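Local coordinates for protein protocadherin gamma-B3 (Homo sapiens, PDB 5K8R) that probably mediates calcium-dependent cell adhesion and may help establish and maintain specific neuronal connections in the brain, at residues I339-L344 and I352-K357; I3-P8 and G52-S57. All blocks are in the same frame, centred on the assembly; numbering follows the deposited sequence.

Contact 1: residues I339-L344 and I352-K357; sequences IKTHDL and ILCQLK. With CA (calcium ion), chain E.
Ile-352 reaches from one sheet of the fourth cadherin repeat, a Greek-key beta sandwich, to CB and OG1 of Thr-341 in the other, and shows how side chains can join two sheets with no hydrogen bond between these two segments. Strands 339-342 and 352-357 run roughly antiparallel at 151°, their axes 8.2 Å apart. Ile-352 touches with both branches. CG1 lies anti to the carbonyl carbon (chi1 -58°) and chi2 is extended (177°), which carries CD1 to the backbone of His-342, 3.5 Å from the His-342 N, and on to Asp-343 CB. CD1 is also 3.5 Å from Thr-341 OG1. The other branch, CG2, lies 3.8 Å from Thr-341 CB, the two side chains passing alongside one another, pointing contrary ways. Cys-354 CB comes within 4.1 Å of Thr-341 CG2, and Cys-354 SG packs against Ile-339 CG2 at 4.0 Å. With an alanine in place of Ile-352, Thr-341 OG1 and Asp-343 CB are likely to lose this apolar neighbour and a gap to open between the strands. Asp-343 is itself a calcium ligand, alongside Asn-311, Asn-313, Asp-345, Asn-349 and Asp-396. The Asp-343 carboxylate grips the calcium with both oxygens, OD1 at 2.5 Å and OD2 at 2.6 Å.

Contact 2: residues I3-P8 and G52-S57; sequences IRYAIP and GNLLVS
Tyr-5 and Leu-54 meet inside the beta sandwich of the first cadherin repeat, where an aromatic ring from one sheet leans on a methyl group from the other. From the Tyr-5 backbone, CB turns toward strand 53-56, and with CG anti to the carbonyl carbon (chi1 -60°) the ring is carried into the core between the sheets. CD2 makes the closest approach, 4.2 Å from Leu-54 CD2, and the next ring atom, Tyr-5 CE2, is 4.3 Å from the same methyl, which comes at the ring obliquely. Farther out, Ile-3 CG1 lies over one face toward the rim, 3.9 Å from Tyr-5 CZ. At the tip the phenol changes character: OH is hydrogen-bonded to Asp-23, so a largely apolar side chain ends on a polar partner. Two residues along, the pattern recurs in purely aliphatic form, with Ile-7 CD1 4.3 Å from Val-56 CG2. No hydrogen bond joins the two strands. Strand 3-8 pairs in parallel with strand 85-94, while strand 53-56 lies between strands 16-19 and 45-47. Leu-20 of helix 20-23 touches both Tyr-5 and Leu-54, Val-17 of strand 16-19 touches both Ile-7 and Val-56, and Phe-45 of strand 45-47 lies against Ile-7 and Leu-54.

How the contacts relate
Contact 2 comes first along the chain, in the first cadherin repeat, and contact 1 follows in the fourth, on the opposite side of the chain's centre. Their centres are about 133 Å apart and their nearest atoms about 110 Å; lying in different repeats, they share no strand or sheet. Each packs a strand of one sheet of its own repeat against a strand of the other, in a rod whose repeats are linked through calcium sites. The assembly brings the distant ends into relation: Lys-340 and His-342 of contact 1 pack on Glu-77 and Glu-41 of the second subunit, which belong to that subunit's first repeat, as expected of an antiparallel homodimer.

Contact 1: residues I339-L344 and I352-K357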
loop_
_atom_site.group_PDB
_atom_site.type_symbol
_atom_site.label_atom_id
_atom_site.label_comp_id
_atom_site.label_asym_id
_atom_site.label_seq_id
_atom_site.Cartn_x
_atom_site.Cartn_y
_atom_site.Cartn_z
ATOM N N ILE A 339 -8.036 -73.741 -3.843
ATOM C CA ILE A 339 -7.391 -72.717 -3.030
ATOM C C ILE A 339 -7.113 -71.508 -3.913
ATOM O O ILE A 339 -6.603 -71.654 -5.031
ATOM C CB ILE A 339 -6.093 -73.240 -2.389
ATOM C CG1 ILE A 339 -6.356 -74.556 -1.653
ATOM C CG2 ILE A 339 -5.507 -72.203 -1.443
ATOM C CD1 ILE A 339 -5.110 -75.202 -1.092
ATOM N N LYS A 340 -7.441 -70.318 -3.407
ATOM C CA LYS A 340 -7.280 -69.066 -4.149
ATOM C C LYS A 340 -6.726 -68.023 -3.183
ATOM O O LYS A 340 -7.463 -67.485 -2.350
ATOM C CB LYS A 340 -8.603 -68.616 -4.758
ATOM C CG LYS A 340 -8.595 -67.214 -5.356
ATOM C CD LYS A 340 -7.597 -67.086 -6.494
ATOM C CE LYS A 340 -7.884 -65.854 -7.342
ATOM N NZ LYS A 340 -8.001 -64.617 -6.522
ATOM N N THR A 341 -5.432 -67.741 -3.296
ATOM C CA THR A 341 -4.765 -66.763 -2.452
ATOM C C THR A 341 -4.713 -65.412 -3.154
ATOM O O THR A 341 -4.672 -65.335 -4.384
ATOM C CB THR A 341 -3.342 -67.212 -2.106
ATOM O OG1 THR A 341 -2.522 -67.156 -3.279
ATOM C CG2 THR A 341 -3.347 -68.636 -1.569
ATOM N N HIS A 342 -4.695 -64.350 -2.367
ATOM C CA HIS A 342 -4.565 -63.002 -2.876
ATOM C C HIS A 342 -4.019 -62.065 -1.832
ATOM O O HIS A 342 -4.341 -62.184 -0.678
ATOM C CB HIS A 342 -5.847 -62.490 -3.509
ATOM C CG HIS A 342 -6.754 -61.779 -2.573
ATOM N ND1 HIS A 342 -6.514 -60.499 -2.140
ATOM C CD2 HIS A 342 -7.919 -62.157 -2.006
ATOM C CE1 HIS A 342 -7.483 -60.123 -1.331
ATOM N NE2 HIS A 342 -8.349 -61.113 -1.232
ATOM N N ASP A 343 -3.175 -61.132 -2.259
ATOM C CA ASP A 343 -2.564 -60.166 -1.356
ATOM C C ASP A 343 -2.664 -58.785 -1.984
ATOM O O ASP A 343 -2.323 -58.608 -3.157
ATOM C CB ASP A 343 -1.100 -60.523 -1.069
ATOM C CG ASP A 343 -0.550 -59.808 0.151
ATOM O OD1 ASP A 343 0.041 -60.487 1.018
ATOM O OD2 ASP A 343 -0.702 -58.572 0.246
ATOM N N LEU A 344 -3.122 -57.808 -1.200
ATOM C CA LEU A 344 -3.357 -56.470 -1.726
ATOM C C LEU A 344 -2.073 -55.678 -1.941
ATOM O O LEU A 344 -2.094 -54.674 -2.661
ATOM C CB LEU A 344 -4.286 -55.693 -0.789
ATOM C CG LEU A 344 -5.671 -56.293 -0.539
ATOM C CD1 LEU A 344 -6.456 -55.429 0.436
ATOM C CD2 LEU A 344 -6.434 -56.461 -1.843
ATOM N N ILE A 352 3.021 -64.694 -2.724
ATOM C CA ILE A 352 2.392 -65.567 -1.740
ATOM C C ILE A 352 2.976 -66.967 -1.854
ATOM O O ILE A 352 3.051 -67.528 -2.954
ATOM C CB ILE A 352 0.863 -65.610 -1.915
ATOM C CG1 ILE A 352 0.276 -64.203 -1.809
ATOM C CG2 ILE A 352 0.232 -66.532 -0.881
ATOM C CD1 ILE A 352 -1.211 -64.151 -2.038
ATOM N N LEU A 353 3.381 -67.527 -0.720
ATOM C CA LEU A 353 3.733 -68.935 -0.599
ATOM C C LEU A 353 2.623 -69.637 0.171
ATOM O O LEU A 353 2.343 -69.283 1.323
ATOM C CB LEU A 353 5.078 -69.114 0.105
ATOM C CG LEU A 353 5.446 -70.550 0.488
ATOM C CD1 LEU A 353 5.491 -71.447 -0.741
ATOM C CD2 LEU A 353 6.772 -70.589 1.234
ATOM N N CYS A 354 1.988 -70.615 -0.467
ATOM C CA CYS A 354 0.879 -71.357 0.112
ATOM C C CYS A 354 1.322 -72.786 0.390
ATOM O O CYS A 354 1.840 -73.464 -0.503
ATOM C CB CYS A 354 -0.332 -71.346 -0.823
ATOM S SG CYS A 354 -1.718 -72.354 -0.263
ATOM N N GLN A 355 1.118 -73.242 1.624
ATOM C CA GLN A 355 1.588 -74.554 2.037
ATOM C C GLN A 355 0.563 -75.212 2.952
ATOM O O GLN A 355 -0.354 -74.569 3.474
ATOM C CB GLN A 355 2.957 -74.464 2.724
ATOM C CG GLN A 355 3.063 -73.365 3.764
ATOM C CD GLN A 355 4.485 -73.163 4.249
ATOM O OE1 GLN A 355 5.429 -73.712 3.682
ATOM N NE2 GLN A 355 4.645 -72.371 5.303
ATOM N N LEU A 356 0.745 -76.518 3.139
ATOM C CA LEU A 356 -0.170 -77.370 3.886
ATOM C C LEU A 356 0.493 -77.782 5.196
ATOM O O LEU A 356 1.581 -78.365 5.187
ATOM C CB LEU A 356 -0.547 -78.600 3.058
ATOM C CG LEU A 356 -1.641 -79.530 3.581
ATOM C CD1 LEU A 356 -2.566 -78.791 4.529
ATOM C CD2 LEU A 356 -2.422 -80.129 2.421
ATOM N N LYS A 357 -0.167 -77.482 6.313
ATOM C CA LYS A 357 0.354 -77.776 7.644
ATOM C C LYS A 357 -0.315 -79.044 8.166
ATOM O O LYS A 357 -1.515 -79.045 8.457
ATOM C CB LYS A 357 0.114 -76.603 8.592
ATOM C CG LYS A 357 0.663 -76.819 9.994
ATOM C CD LYS A 357 0.215 -75.719 10.943
ATOM C CE LYS A 357 -1.290 -75.754 11.157
ATOM N NZ LYS A 357 -1.747 -74.701 12.104
HETATM CA CA CA E . 1.280 -58.593 1.989
#

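Contact 2: residues I3-P8 and G52-S57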
loop_
_atom_site.group_PDB
_atom_site.type_symbol
_atom_site.label_atom_id
_atom_site.label_comp_id
_atom_site.label_asym_id
_atom_site.label_seq_id
_atom_site.Cartn_x
_atom_site.Cartn_y
_atom_site.Cartn_z
ATOM N N ILE A 3 15.631 67.826 1.521
ATOM C CA ILE A 3 16.853 67.184 1.049
ATOM C C ILE A 3 16.858 65.696 1.381
ATOM O O ILE A 3 16.337 65.279 2.416
ATOM C CB ILE A 3 18.107 67.841 1.657
ATOM C CG1 ILE A 3 19.372 67.149 1.147
ATOM C CG2 ILE A 3 18.046 67.798 3.177
ATOM C CD1 ILE A 3 20.589 68.048 1.113
ATOM N N ARG A 4 17.450 64.900 0.498
ATOM C CA ARG A 4 17.525 63.455 0.695
ATOM C C ARG A 4 18.897 62.854 0.383
ATOM O O ARG A 4 19.312 62.791 -0.775
ATOM C CB ARG A 4 16.448 62.749 -0.131
ATOM C CG ARG A 4 16.565 61.234 -0.141
ATOM C CD ARG A 4 16.320 60.670 -1.531
ATOM N NE ARG A 4 17.568 60.409 -2.243
ATOM C CZ ARG A 4 17.645 59.778 -3.410
ATOM N NH1 ARG A 4 16.542 59.339 -4.002
ATOM N NH2 ARG A 4 18.823 59.584 -3.986
ATOM N N TYR A 5 19.588 62.408 1.428
ATOM C CA TYR A 5 20.894 61.784 1.300
ATOM C C TYR A 5 20.711 60.292 1.024
ATOM O O TYR A 5 19.596 59.770 1.006
ATOM C CB TYR A 5 21.733 62.022 2.557
ATOM C CG TYR A 5 21.972 63.483 2.866
ATOM C CD1 TYR A 5 22.957 64.201 2.199
ATOM C CD2 TYR A 5 21.216 64.144 3.825
ATOM C CE1 TYR A 5 23.181 65.537 2.478
ATOM C CE2 TYR A 5 21.434 65.480 4.111
ATOM C CZ TYR A 5 22.417 66.172 3.434
ATOM O OH TYR A 5 22.636 67.501 3.716
ATOM N N ALA A 6 21.826 59.599 0.803
ATOM C CA ALA A 6 21.793 58.165 0.535
ATOM C C ALA A 6 23.090 57.550 1.033
ATOM O O ALA A 6 24.164 57.863 0.510
ATOM C CB ALA A 6 21.598 57.883 -0.957
ATOM N N ILE A 7 22.994 56.684 2.037
ATOM C CA ILE A 7 24.182 56.088 2.644
ATOM C C ILE A 7 23.994 54.581 2.761
ATOM O O ILE A 7 22.859 54.111 2.927
ATOM C CB ILE A 7 24.479 56.708 4.019
ATOM C CG1 ILE A 7 23.259 56.587 4.936
ATOM C CG2 ILE A 7 24.898 58.163 3.875
ATOM C CD1 ILE A 7 23.500 57.072 6.351
ATOM N N PRO A 8 25.058 53.788 2.672
ATOM C CA PRO A 8 24.924 52.353 2.932
ATOM C C PRO A 8 24.662 52.089 4.406
ATOM O O PRO A 8 24.964 52.906 5.279
ATOM C CB PRO A 8 26.278 51.784 2.495
ATOM C CG PRO A 8 27.222 52.929 2.654
ATOM C CD PRO A 8 26.432 54.155 2.293
ATOM N N GLY A 52 27.590 71.806 11.470
ATOM C CA GLY A 52 26.346 71.493 10.798
ATOM C C GLY A 52 26.340 70.201 10.016
ATOM O O GLY A 52 25.599 70.089 9.032
ATOM N N ASN A 53 27.133 69.214 10.421
ATOM C CA ASN A 53 27.239 67.960 9.687
ATOM C C ASN A 53 26.289 66.920 10.268
ATOM O O ASN A 53 26.297 66.666 11.477
ATOM C CB ASN A 53 28.674 67.432 9.717
ATOM C CG ASN A 53 29.648 68.353 9.015
ATOM O OD1 ASN A 53 29.255 69.190 8.202
ATOM N ND2 ASN A 53 30.932 68.201 9.322
ATOM N N LEU A 54 25.472 66.327 9.402
ATOM C CA LEU A 54 24.652 65.181 9.772
ATOM C C LEU A 54 25.531 63.937 9.795
ATOM O O LEU A 54 26.163 63.598 8.784
ATOM C CB LEU A 54 23.495 65.012 8.792
ATOM C CG LEU A 54 22.432 63.981 9.171
ATOM C CD1 LEU A 54 21.718 64.403 10.444
ATOM C CD2 LEU A 54 21.442 63.788 8.033
ATOM N N LEU A 55 25.567 63.262 10.946
ATOM C CA LEU A 55 26.448 62.127 11.183
ATOM C C LEU A 55 25.650 60.942 11.714
ATOM O O LEU A 55 24.567 61.095 12.286
ATOM C CB LEU A 55 27.560 62.474 12.186
ATOM C CG LEU A 55 28.404 63.724 11.940
ATOM C CD1 LEU A 55 29.384 63.928 13.083
ATOM C CD2 LEU A 55 29.141 63.625 10.618
ATOM N N VAL A 56 26.223 59.751 11.528
ATOM C CA VAL A 56 25.621 58.524 12.039
ATOM C C VAL A 56 25.817 58.453 13.547
ATOM O O VAL A 56 26.940 58.589 14.052
ATOM C CB VAL A 56 26.227 57.294 11.345
ATOM C CG1 VAL A 56 25.727 56.017 11.996
ATOM C CG2 VAL A 56 25.896 57.297 9.861
ATOM N N SER A 57 24.724 58.226 14.274
ATOM C CA SER A 57 24.756 58.197 15.731
ATOM C C SER A 57 24.715 56.792 16.314
ATOM O O SER A 57 25.255 56.572 17.403
ATOM C CB SER A 57 23.586 59.005 16.302
ATOM O OG SER A 57 23.570 58.947 17.718
#